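Long-range contacts in carbohydrate oxidase (Microdochium nivale, PDB 3RJA), which oxidises the C1 hydroxyl of mono-, oligo- and polysaccharides to the lactone with FAD, reducing molecular oxygen to hydrogen peroxide: residues 70-75 and 426-431; 320-325 and 430-435. All coordinates share one frame; numbering follows the deposited sequence.

Contact 1 of 2, residues 70-75 and 426-431; sequences HSYASF and INYADP. With FAD (flavin-adenine dinucleotide), chain B.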
ATOM      1  N   HIS A  70       6.140   1.541   6.961  1.00 10.61           N
ATOM      2  CA  HIS A  70       6.384   0.773   5.750  1.00 10.30           C
ATOM      3  C   HIS A  70       6.644   1.543   4.447  1.00 10.65           C
ATOM      4  O   HIS A  70       6.959   0.924   3.420  1.00 10.02           O
ATOM      5  CB  HIS A  70       5.335  -0.338   5.599  1.00 10.38           C
ATOM      6  CG  HIS A  70       5.723  -1.585   6.327  1.00 10.86           C
ATOM      7  ND1 HIS A  70       6.282  -2.672   5.688  1.00 10.34           N
ATOM      8  CD2 HIS A  70       5.719  -1.883   7.651  1.00 10.67           C
ATOM      9  CE1 HIS A  70       6.576  -3.600   6.590  1.00 11.66           C
ATOM     10  NE2 HIS A  70       6.243  -3.147   7.785  1.00 11.18           N
ATOM     11  N   SER A  71       6.581   2.876   4.488  1.00  9.64           N
ATOM     12  CA  SER A  71       6.986   3.650   3.298  1.00  9.44           C
ATOM     13  C   SER A  71       8.316   3.154   2.699  1.00  9.57           C
ATOM     14  O   SER A  71       9.358   3.132   3.380  1.00  8.22           O
ATOM     15  CB  SER A  71       7.165   5.116   3.601  1.00  8.78           C
ATOM     16  OG  SER A  71       7.616   5.774   2.435  1.00  8.29           O
ATOM     17  N   TYR A  72       8.278   2.791   1.412  1.00  9.81           N
ATOM     18  CA  TYR A  72       9.478   2.279   0.737  1.00  9.66           C
ATOM     19  C   TYR A  72      10.473   3.418   0.601  1.00 10.04           C
ATOM     20  O   TYR A  72      11.666   3.188   0.419  1.00 10.03           O
ATOM     21  CB  TYR A  72       9.126   1.717  -0.632  1.00  9.66           C
ATOM     22  CG  TYR A  72       8.303   0.435  -0.632  1.00  9.89           C
ATOM     23  CD1 TYR A  72       8.009  -0.260   0.552  1.00 10.13           C
ATOM     24  CD2 TYR A  72       7.852  -0.114  -1.845  1.00  9.73           C
ATOM     25  CE1 TYR A  72       7.287  -1.475   0.519  1.00 10.42           C
ATOM     26  CE2 TYR A  72       7.139  -1.270  -1.890  1.00  9.85           C
ATOM     27  CZ  TYR A  72       6.854  -1.967  -0.711  1.00 10.50           C
ATOM     28  OH  TYR A  72       6.127  -3.142  -0.793  1.00 10.76           O
ATOM     29  N   ALA A  73       9.969   4.655   0.703  1.00  9.91           N
ATOM     30  CA  ALA A  73      10.793   5.866   0.620  1.00 10.18           C
ATOM     31  C   ALA A  73      11.157   6.493   1.981  1.00 10.55           C
ATOM     32  O   ALA A  73      11.826   7.548   2.031  1.00 10.96           O
ATOM     33  CB  ALA A  73      10.089   6.928  -0.274  1.00 10.42           C
ATOM     34  N   SER A  74      10.739   5.858   3.075  1.00 10.01           N
ATOM     35  CA  SER A  74      10.845   6.454   4.419  1.00  9.75           C
ATOM     36  C   SER A  74      10.147   7.796   4.518  1.00 10.14           C
ATOM     37  O   SER A  74      10.637   8.693   5.228  1.00 10.18           O
ATOM     38  CB  SER A  74      12.315   6.627   4.850  1.00 10.15           C
ATOM     39  OG  SER A  74      12.943   5.371   4.895  1.00 11.32           O
ATOM     40  N   PHE A  75       9.027   7.964   3.790  1.00  9.49           N
ATOM     41  CA  PHE A  75       8.295   9.217   3.858  1.00  9.36           C
ATOM     42  C   PHE A  75       7.650   9.505   5.236  1.00  9.54           C
ATOM     43  O   PHE A  75       7.243  10.638   5.501  1.00  9.36           O
ATOM     44  CB  PHE A  75       7.274   9.330   2.717  1.00  9.08           C
ATOM     45  CG  PHE A  75       7.893   9.587   1.354  1.00  8.72           C
ATOM     46  CD1 PHE A  75       9.151  10.176   1.234  1.00  8.74           C
ATOM     47  CD2 PHE A  75       7.190   9.262   0.190  1.00  8.94           C
ATOM     48  CE1 PHE A  75       9.710  10.443  -0.056  1.00  8.98           C
ATOM     49  CE2 PHE A  75       7.725   9.525  -1.103  1.00  9.12           C
ATOM     50  CZ  PHE A  75       9.005  10.107  -1.212  1.00  8.88           C
ATOM     51  N   ILE A 426       1.650   5.058  -5.226  1.00 10.65           N
ATOM     52  CA  ILE A 426       2.461   5.622  -4.132  1.00  9.52           C
ATOM     53  C   ILE A 426       2.516   4.705  -2.874  1.00  9.80           C
ATOM     54  O   ILE A 426       3.336   4.940  -1.992  1.00 10.01           O
ATOM     55  CB  ILE A 426       1.968   7.051  -3.748  1.00  9.47           C
ATOM     56  CG1 ILE A 426       3.054   7.812  -2.926  1.00  9.58           C
ATOM     57  CG2 ILE A 426       0.610   6.965  -3.040  1.00  8.45           C
ATOM     58  CD1 ILE A 426       2.658   9.248  -2.554  1.00  9.18           C
ATOM     59  N   ASN A 427       1.657   3.677  -2.758  1.00  9.83           N
ATOM     60  CA  ASN A 427       1.917   2.666  -1.675  1.00 10.06           C
ATOM     61  C   ASN A 427       3.147   1.775  -1.975  1.00 10.25           C
ATOM     62  O   ASN A 427       3.680   1.106  -1.079  1.00  9.55           O
ATOM     63  CB  ASN A 427       0.692   1.822  -1.325  1.00  9.40           C
ATOM     64  CG  ASN A 427      -0.150   2.448  -0.208  1.00  9.82           C
ATOM     65  OD1 ASN A 427       0.310   3.354   0.526  1.00 10.19           O
ATOM     66  ND2 ASN A 427      -1.392   1.991  -0.088  1.00  9.21           N
ATOM     67  N   TYR A 428       3.618   1.825  -3.220  1.00 10.21           N
ATOM     68  CA  TYR A 428       4.934   1.297  -3.549  1.00 11.30           C
ATOM     69  C   TYR A 428       5.852   2.477  -3.881  1.00 12.62           C
ATOM     70  O   TYR A 428       6.343   2.613  -5.014  1.00 12.32           O
ATOM     71  CB  TYR A 428       4.846   0.310  -4.710  1.00 11.46           C
ATOM     72  CG  TYR A 428       3.942  -0.877  -4.485  1.00 12.29           C
ATOM     73  CD1 TYR A 428       3.733  -1.379  -3.192  1.00 13.16           C
ATOM     74  CD2 TYR A 428       3.338  -1.548  -5.571  1.00 13.25           C
ATOM     75  CE1 TYR A 428       2.931  -2.476  -2.960  1.00 14.96           C
ATOM     76  CE2 TYR A 428       2.500  -2.664  -5.341  1.00 15.95           C
ATOM     77  CZ  TYR A 428       2.319  -3.116  -4.016  1.00 16.51           C
ATOM     78  OH  TYR A 428       1.542  -4.209  -3.709  1.00 21.12           O
ATOM     79  N   ALA A 429       6.023   3.367  -2.891  1.00 13.14           N
ATOM     80  CA  ALA A 429       6.658   4.680  -3.116  1.00 11.97           C
ATOM     81  C   ALA A 429       8.086   4.563  -3.687  1.00 12.08           C
ATOM     82  O   ALA A 429       8.946   3.831  -3.154  1.00 10.54           O
ATOM     83  CB  ALA A 429       6.689   5.491  -1.824  1.00 12.14           C
ATOM     84  N   ASP A 430       8.337   5.333  -4.738  1.00 11.45           N
ATOM     85  CA  ASP A 430       9.612   5.249  -5.430  1.00 11.58           C
ATOM     86  C   ASP A 430      10.198   6.644  -5.385  1.00 11.05           C
ATOM     87  O   ASP A 430       9.765   7.521  -6.141  1.00 10.58           O
ATOM     88  CB  ASP A 430       9.371   4.748  -6.871  1.00 12.14           C
ATOM     89  CG  ASP A 430      10.593   4.873  -7.762  1.00 11.58           C
ATOM     90  OD1 ASP A 430      11.670   5.298  -7.288  1.00 11.25           O
ATOM     91  OD2 ASP A 430      10.454   4.503  -8.932  1.00 12.92           O
ATOM     92  N   PRO A 431      11.171   6.869  -4.482  1.00 11.41           N
ATOM     93  CA  PRO A 431      11.615   8.264  -4.253  1.00 11.95           C
ATOM     94  C   PRO A 431      12.482   8.836  -5.355  1.00 13.55           C
ATOM     95  O   PRO A 431      12.810  10.034  -5.302  1.00 14.60           O
ATOM     96  CB  PRO A 431      12.418   8.176  -2.963  1.00 11.86           C
ATOM     97  CG  PRO A 431      12.982   6.740  -2.981  1.00 11.35           C
ATOM     98  CD  PRO A 431      11.873   5.906  -3.614  1.00 10.48           C
TER
HETATM   99  PA  FAD B 501       4.332   5.003   6.950  1.00  9.18           P
HETATM  100  O1A FAD B 501       4.202   5.151   8.442  1.00  9.44           O
HETATM  101  O2A FAD B 501       5.749   4.943   6.438  1.00  8.50           O
HETATM  102  O5B FAD B 501       3.577   6.228   6.240  1.00  9.51           O
HETATM  103  C5B FAD B 501       3.328   6.185   4.839  1.00  8.98           C
HETATM  104  C4B FAD B 501       2.834   7.570   4.387  1.00  9.00           C
HETATM  105  O4B FAD B 501       1.580   7.858   5.008  1.00  8.24           O
HETATM  106  C3B FAD B 501       3.782   8.700   4.782  1.00  9.12           C
HETATM  107  O3B FAD B 501       3.639   9.767   3.841  1.00 11.12           O
HETATM  108  C2B FAD B 501       3.183   9.147   6.112  1.00  9.41           C
HETATM  109  O2B FAD B 501       3.510  10.448   6.540  1.00  8.87           O
HETATM  110  C1B FAD B 501       1.698   9.003   5.808  1.00  9.05           C
HETATM  111  N9A FAD B 501       0.947   8.798   7.043  1.00  9.38           N
HETATM  112  C8A FAD B 501       1.215   7.902   8.073  1.00  9.97           C
HETATM  113  N7A FAD B 501       0.245   8.071   9.012  1.00 10.42           N
HETATM  114  C5A FAD B 501      -0.615   9.012   8.591  1.00  9.47           C
HETATM  115  C6A FAD B 501      -1.764   9.555   9.172  1.00 10.31           C
HETATM  116  N6A FAD B 501      -2.207   9.120  10.373  1.00  9.02           N
HETATM  117  N1A FAD B 501      -2.453  10.524   8.462  1.00  9.14           N
HETATM  118  C2A FAD B 501      -1.987  10.974   7.231  1.00  9.90           C
HETATM  119  N3A FAD B 501      -0.831  10.468   6.672  1.00  9.60           N
HETATM  120  C4A FAD B 501      -0.172   9.489   7.353  1.00  9.58           C
HETATM  121  N1  FAD B 501       0.666  -2.364  -0.143  1.00 15.10           N
HETATM  122  C2  FAD B 501      -0.530  -2.861  -0.673  1.00 16.31           C
HETATM  123  O2  FAD B 501      -1.349  -2.123  -1.233  1.00 12.78           O
HETATM  124  N3  FAD B 501      -0.792  -4.216  -0.488  1.00 16.29           N
HETATM  125  C4  FAD B 501      -0.025  -5.081   0.269  1.00 16.18           C
HETATM  126  O4  FAD B 501      -0.395  -6.258   0.482  1.00 16.32           O
HETATM  127  C4X FAD B 501       1.268  -4.519   0.768  1.00 14.93           C
HETATM  128  N5  FAD B 501       2.084  -5.271   1.487  1.00 15.77           N
HETATM  129  C5X FAD B 501       3.228  -4.758   2.051  1.00 13.64           C
HETATM  130  C6  FAD B 501       4.043  -5.555   2.896  1.00 13.59           C
HETATM  131  C7  FAD B 501       5.117  -5.012   3.574  1.00 11.50           C
HETATM  132  C7M FAD B 501       6.006  -5.891   4.478  1.00 11.85           C
HETATM  133  C8  FAD B 501       5.324  -3.613   3.518  1.00 11.94           C
HETATM  134  C8M FAD B 501       6.473  -2.964   4.264  1.00 10.63           C
HETATM  135  C9  FAD B 501       4.581  -2.831   2.646  1.00 12.62           C
HETATM  136  C9A FAD B 501       3.506  -3.378   1.917  1.00 13.63           C
HETATM  137  N10 FAD B 501       2.640  -2.579   1.131  1.00 14.02           N
HETATM  138  C10 FAD B 501       1.560  -3.142   0.469  1.00 14.89           C
HETATM  139  C1' FAD B 501       2.938  -1.119   0.969  1.00 13.44           C
HETATM  140  C2' FAD B 501       2.132  -0.296   1.964  1.00 12.43           C
HETATM  141  O2' FAD B 501       0.775  -0.245   1.541  1.00 13.88           O
HETATM  142  C3' FAD B 501       2.662   1.119   2.012  1.00 11.71           C
HETATM  143  O3' FAD B 501       4.051   1.110   2.264  1.00 11.43           O
HETATM  144  C4' FAD B 501       1.907   1.918   3.088  1.00 11.75           C
HETATM  145  O4' FAD B 501       1.940   3.272   2.756  1.00 10.13           O
HETATM  146  C5' FAD B 501       2.484   1.675   4.485  1.00 10.36           C
HETATM  147  O5' FAD B 501       1.747   2.400   5.430  1.00 11.29           O
HETATM  148  P   FAD B 501       2.442   2.748   6.857  1.00 10.43           P
HETATM  149  O1P FAD B 501       1.461   3.435   7.760  1.00 10.64           O
HETATM  150  O2P FAD B 501       3.029   1.471   7.461  1.00  9.59           O
HETATM  151  O3P FAD B 501       3.633   3.685   6.345  1.00  9.17           O
HETATM  152  O   HOH W   1       5.592   2.572   0.117  1.00 10.47           O
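Y72 and Y428 run alongside each other, their ring planes nearly parallel (6°) but displaced, with little overlap; the touch is Y72 CE2 against Y428 CD1 at 3.6 Å. The two rings line the flavin: Y72 CE1 comes within 3.7 Å of FAD C9, and Y428 CE1 within 3.6 Å of FAD N1. The Y72 hydroxyl is hydrogen-bonded to Q387 and to the substrate analogue. Further along, the contact turns aliphatic. A73 CB sits 3.8 Å from P431 CB and also meets A429 CB, small methyls that let the backbones come close, while F75 touches A429 CB through CE2 and P431 CB through CZ.

No direct hydrogen bond joins the segments. A single water does so instead, accepting from Y72 N and A429 N, donating to N427 O and bonding FAD O3'. S71, with OG anti to its own N (chi1 177°), turns its hydroxyl back to accept from A73 N, two residues on, which makes an ST turn, and also from F75 N at 2.9 Å.

Both segments hold the cofactor: H70 ND1 is covalently bonded to FAD C8M, S71 N donates to FAD O2A, and N427 OD1 accepts from FAD O4' at 2.8 Å. A histidyl-linked flavin bound by both the FAD-binding and berberine-like regions marks the active site of berberine bridge enzyme-like oxidases.

Contact 2 of 2, residues 320-325 and 430-435; sequences YAKSLT and DPRMDR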
ATOM      1  N   TYR A 320      15.186  -1.540  -3.080  1.00 12.88           N
ATOM      2  CA  TYR A 320      14.614  -0.561  -3.959  1.00 12.82           C
ATOM      3  C   TYR A 320      13.387  -1.205  -4.600  1.00 12.81           C
ATOM      4  O   TYR A 320      13.348  -2.433  -4.806  1.00 13.07           O
ATOM      5  CB  TYR A 320      15.605  -0.152  -5.045  1.00 13.38           C
ATOM      6  CG  TYR A 320      15.058   0.912  -5.978  1.00 13.37           C
ATOM      7  CD1 TYR A 320      14.559   2.131  -5.479  1.00 13.23           C
ATOM      8  CD2 TYR A 320      15.049   0.717  -7.347  1.00 13.38           C
ATOM      9  CE1 TYR A 320      14.073   3.115  -6.324  1.00 12.26           C
ATOM     10  CE2 TYR A 320      14.568   1.689  -8.204  1.00 12.70           C
ATOM     11  CZ  TYR A 320      14.076   2.883  -7.693  1.00 13.13           C
ATOM     12  OH  TYR A 320      13.586   3.832  -8.568  1.00 11.57           O
ATOM     13  N   ALA A 321      12.386  -0.385  -4.903  1.00 11.25           N
ATOM     14  CA  ALA A 321      11.135  -0.886  -5.461  1.00 10.83           C
ATOM     15  C   ALA A 321      10.551   0.144  -6.450  1.00 11.50           C
ATOM     16  O   ALA A 321      10.832   1.360  -6.359  1.00 12.10           O
ATOM     17  CB  ALA A 321      10.137  -1.184  -4.327  1.00  8.76           C
ATOM     18  N   LYS A 322       9.729  -0.345  -7.375  1.00 11.36           N
ATOM     19  CA  LYS A 322       9.077   0.491  -8.364  1.00 11.23           C
ATOM     20  C   LYS A 322       7.703  -0.091  -8.606  1.00 11.26           C
ATOM     21  O   LYS A 322       7.439  -1.222  -8.206  1.00 10.55           O
ATOM     22  CB  LYS A 322       9.874   0.521  -9.674  1.00 11.23           C
ATOM     23  CG  LYS A 322      11.203   1.272  -9.603  1.00 10.97           C
ATOM     24  CD  LYS A 322      11.848   1.496 -11.024  1.00 10.88           C
ATOM     25  CE  LYS A 322      11.330   2.760 -11.754  1.00 10.62           C
ATOM     26  NZ  LYS A 322      11.988   3.986 -11.152  1.00 10.47           N
ATOM     27  N   SER A 323       6.849   0.652  -9.304  1.00 12.09           N
ATOM     28  CA  SER A 323       5.513   0.162  -9.610  1.00 13.09           C
ATOM     29  C   SER A 323       5.030   0.637 -10.977  1.00 12.95           C
ATOM     30  O   SER A 323       5.618   1.525 -11.578  1.00 11.35           O
ATOM     31  CB  SER A 323       4.499   0.596  -8.521  1.00 13.71           C
ATOM     32  OG  SER A 323       4.153   1.983  -8.652  1.00 15.14           O
ATOM     33  N   LEU A 324       3.935   0.021 -11.428  1.00 13.10           N
ATOM     34  CA  LEU A 324       3.166   0.434 -12.598  1.00 12.65           C
ATOM     35  C   LEU A 324       1.733   0.033 -12.381  1.00 13.00           C
ATOM     36  O   LEU A 324       1.457  -1.035 -11.800  1.00 12.84           O
ATOM     37  CB  LEU A 324       3.669  -0.251 -13.876  1.00 12.24           C
ATOM     38  CG  LEU A 324       4.962   0.317 -14.485  1.00 13.06           C
ATOM     39  CD1 LEU A 324       5.429  -0.547 -15.675  1.00 12.23           C
ATOM     40  CD2 LEU A 324       4.779   1.804 -14.889  1.00 12.40           C
ATOM     41  N   THR A 325       0.823   0.887 -12.853  1.00 12.73           N
ATOM     42  CA  THR A 325      -0.565   0.511 -12.991  1.00 12.79           C
ATOM     43  C   THR A 325      -0.845   0.643 -14.511  1.00 12.81           C
ATOM     44  O   THR A 325      -0.467   1.622 -15.117  1.00 13.23           O
ATOM     45  CB  THR A 325      -1.505   1.388 -12.101  1.00 13.50           C
ATOM     46  OG1 THR A 325      -1.445   2.777 -12.509  1.00 13.25           O
ATOM     47  CG2 THR A 325      -1.100   1.296 -10.591  1.00 12.64           C
ATOM     48  N   ASP A 430       8.337   5.333  -4.738  1.00 11.45           N
ATOM     49  CA  ASP A 430       9.612   5.249  -5.430  1.00 11.58           C
ATOM     50  C   ASP A 430      10.198   6.644  -5.385  1.00 11.05           C
ATOM     51  O   ASP A 430       9.765   7.521  -6.141  1.00 10.58           O
ATOM     52  CB  ASP A 430       9.371   4.748  -6.871  1.00 12.14           C
ATOM     53  CG  ASP A 430      10.593   4.873  -7.762  1.00 11.58           C
ATOM     54  OD1 ASP A 430      11.670   5.298  -7.288  1.00 11.25           O
ATOM     55  OD2 ASP A 430      10.454   4.503  -8.932  1.00 12.92           O
ATOM     56  N   PRO A 431      11.171   6.869  -4.482  1.00 11.41           N
ATOM     57  CA  PRO A 431      11.615   8.264  -4.253  1.00 11.95           C
ATOM     58  C   PRO A 431      12.482   8.836  -5.355  1.00 13.55           C
ATOM     59  O   PRO A 431      12.810  10.034  -5.302  1.00 14.60           O
ATOM     60  CB  PRO A 431      12.418   8.176  -2.963  1.00 11.86           C
ATOM     61  CG  PRO A 431      12.982   6.740  -2.981  1.00 11.35           C
ATOM     62  CD  PRO A 431      11.873   5.906  -3.614  1.00 10.48           C
ATOM     63  N   ARG A 432      12.854   8.027  -6.349  1.00 13.75           N
ATOM     64  CA  ARG A 432      13.777   8.540  -7.396  1.00 16.25           C
ATOM     65  C   ARG A 432      13.042   9.235  -8.551  1.00 16.33           C
ATOM     66  O   ARG A 432      13.255   8.928  -9.724  1.00 16.61           O
ATOM     67  CB  ARG A 432      14.721   7.432  -7.884  1.00 16.44           C
ATOM     68  CG  ARG A 432      15.763   7.084  -6.815  1.00 18.12           C
ATOM     69  CD  ARG A 432      16.555   5.807  -7.161  1.00 19.65           C
ATOM     70  NE  ARG A 432      17.457   5.964  -8.306  1.00 18.58           N
ATOM     71  CZ  ARG A 432      17.204   5.566  -9.560  1.00 23.55           C
ATOM     72  NH1 ARG A 432      16.047   4.977  -9.908  1.00 19.35           N
ATOM     73  NH2 ARG A 432      18.136   5.752 -10.499  1.00 23.28           N
ATOM     74  N   MET A 433      12.138  10.143  -8.183  1.00 16.31           N
ATOM     75  CA  MET A 433      11.402  10.985  -9.122  1.00 17.71           C
ATOM     76  C   MET A 433      11.195  12.365  -8.455  1.00 19.23           C
ATOM     77  O   MET A 433      10.949  12.439  -7.241  1.00 17.89           O
ATOM     78  CB  MET A 433      10.044  10.364  -9.458  1.00 16.64           C
ATOM     79  CG  MET A 433      10.077   9.009 -10.232  1.00 17.82           C
ATOM     80  SD  MET A 433       8.407   8.288 -10.509  0.98 17.99           S
ATOM     81  CE  MET A 433       7.866   7.927  -8.846  1.00 19.06           C
ATOM     82  N   ASP A 434      11.298  13.452  -9.225  1.00 18.60           N
ATOM     83  CA  ASP A 434      11.111  14.764  -8.650  1.00 19.65           C
ATOM     84  C   ASP A 434       9.628  14.949  -8.305  1.00 19.46           C
ATOM     85  O   ASP A 434       8.793  14.159  -8.751  1.00 19.46           O
ATOM     86  CB  ASP A 434      11.673  15.881  -9.547  1.00 22.33           C
ATOM     87  CG  ASP A 434      10.873  16.101 -10.841  1.00 26.58           C
ATOM     88  OD1 ASP A 434       9.644  15.906 -10.896  1.00 25.50           O
ATOM     89  OD2 ASP A 434      11.498  16.541 -11.827  1.00 35.64           O
ATOM     90  N   ARG A 435       9.317  15.981  -7.514  1.00 17.58           N
ATOM     91  CA  ARG A 435       7.960  16.228  -6.997  1.00 16.45           C
ATOM     92  C   ARG A 435       6.870  16.312  -8.076  1.00 17.49           C
ATOM     93  O   ARG A 435       5.771  15.757  -7.921  1.00 17.86           O
ATOM     94  CB  ARG A 435       7.961  17.520  -6.146  1.00 15.22           C
ATOM     95  CG  ARG A 435       6.702  17.701  -5.314  1.00 16.42           C
ATOM     96  CD  ARG A 435       6.815  18.864  -4.324  1.00 15.96           C
ATOM     97  NE  ARG A 435       5.607  18.988  -3.508  1.00 13.82           N
ATOM     98  CZ  ARG A 435       5.443  19.907  -2.558  1.00 14.17           C
ATOM     99  NH1 ARG A 435       6.401  20.804  -2.308  1.00 12.36           N
ATOM    100  NH2 ARG A 435       4.316  19.935  -1.864  1.00 12.35           N
TER
HETATM  101  O   HOH W   2      13.216   6.582 -11.452  1.00 38.33           O
HETATM  102  O   HOH W   3       7.937   3.534  -9.582  1.00  7.53           O
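Strand 318-326 of the large antiparallel sheet meets the loop that leads into helix 435-443 through a largely buried polar network centred on D430. Its carboxylate, with CG anti to the backbone N (chi1 169°), reaches the strand with both oxygens. OD1 accepts from Y320 OH at 2.7 Å, on the syn side but 33° out of the carboxylate plane, and, from the opposite face, from R432 N, closing an Asx turn. OD2 receives K322 NZ at 2.7 Å through its syn lone pair, a salt bridge; the lysine chain, bent at chi3 and chi4, folds round that oxygen, and a water links it to S323 N.

The Y320 hydroxyl has three partners, since it also accepts from K322 NZ and, at 3.0 Å in the guanidinium plane, from R432 NH1. A phenylalanine at Y320 would probably leave D430 OD1 without its strand donor and deprive K322 and R432 of a shared acceptor. Both cations also pair with D407 of helix 403-414, probably offsetting their closeness. This is a network of salt bridges and hydrogen bonds around an Asx turn, R432 at its exposed margin, joining sheet, loop and helix.

Both contacts use the loop between strand 422-423 and helix 435-443, sharing D430 and P431, and their centres are about 8 Å apart. Contact 1 lies deeper, at the flavin, and relies on aromatic and aliphatic surfaces with a water between backbones; contact 2, also largely buried but reaching the exposed R432, relies on charge and hydroxyl bonds. At the shared residues the loop divides its work: P431 packs on A73, whereas the D430 side chain turns from the 70-75 loop to strand 318-326. The sets also touch directly, Y72 CD2 lying 3.5 Å from A321 CB, so the flavin-bearing loop and the large sheet meet beside this common loop.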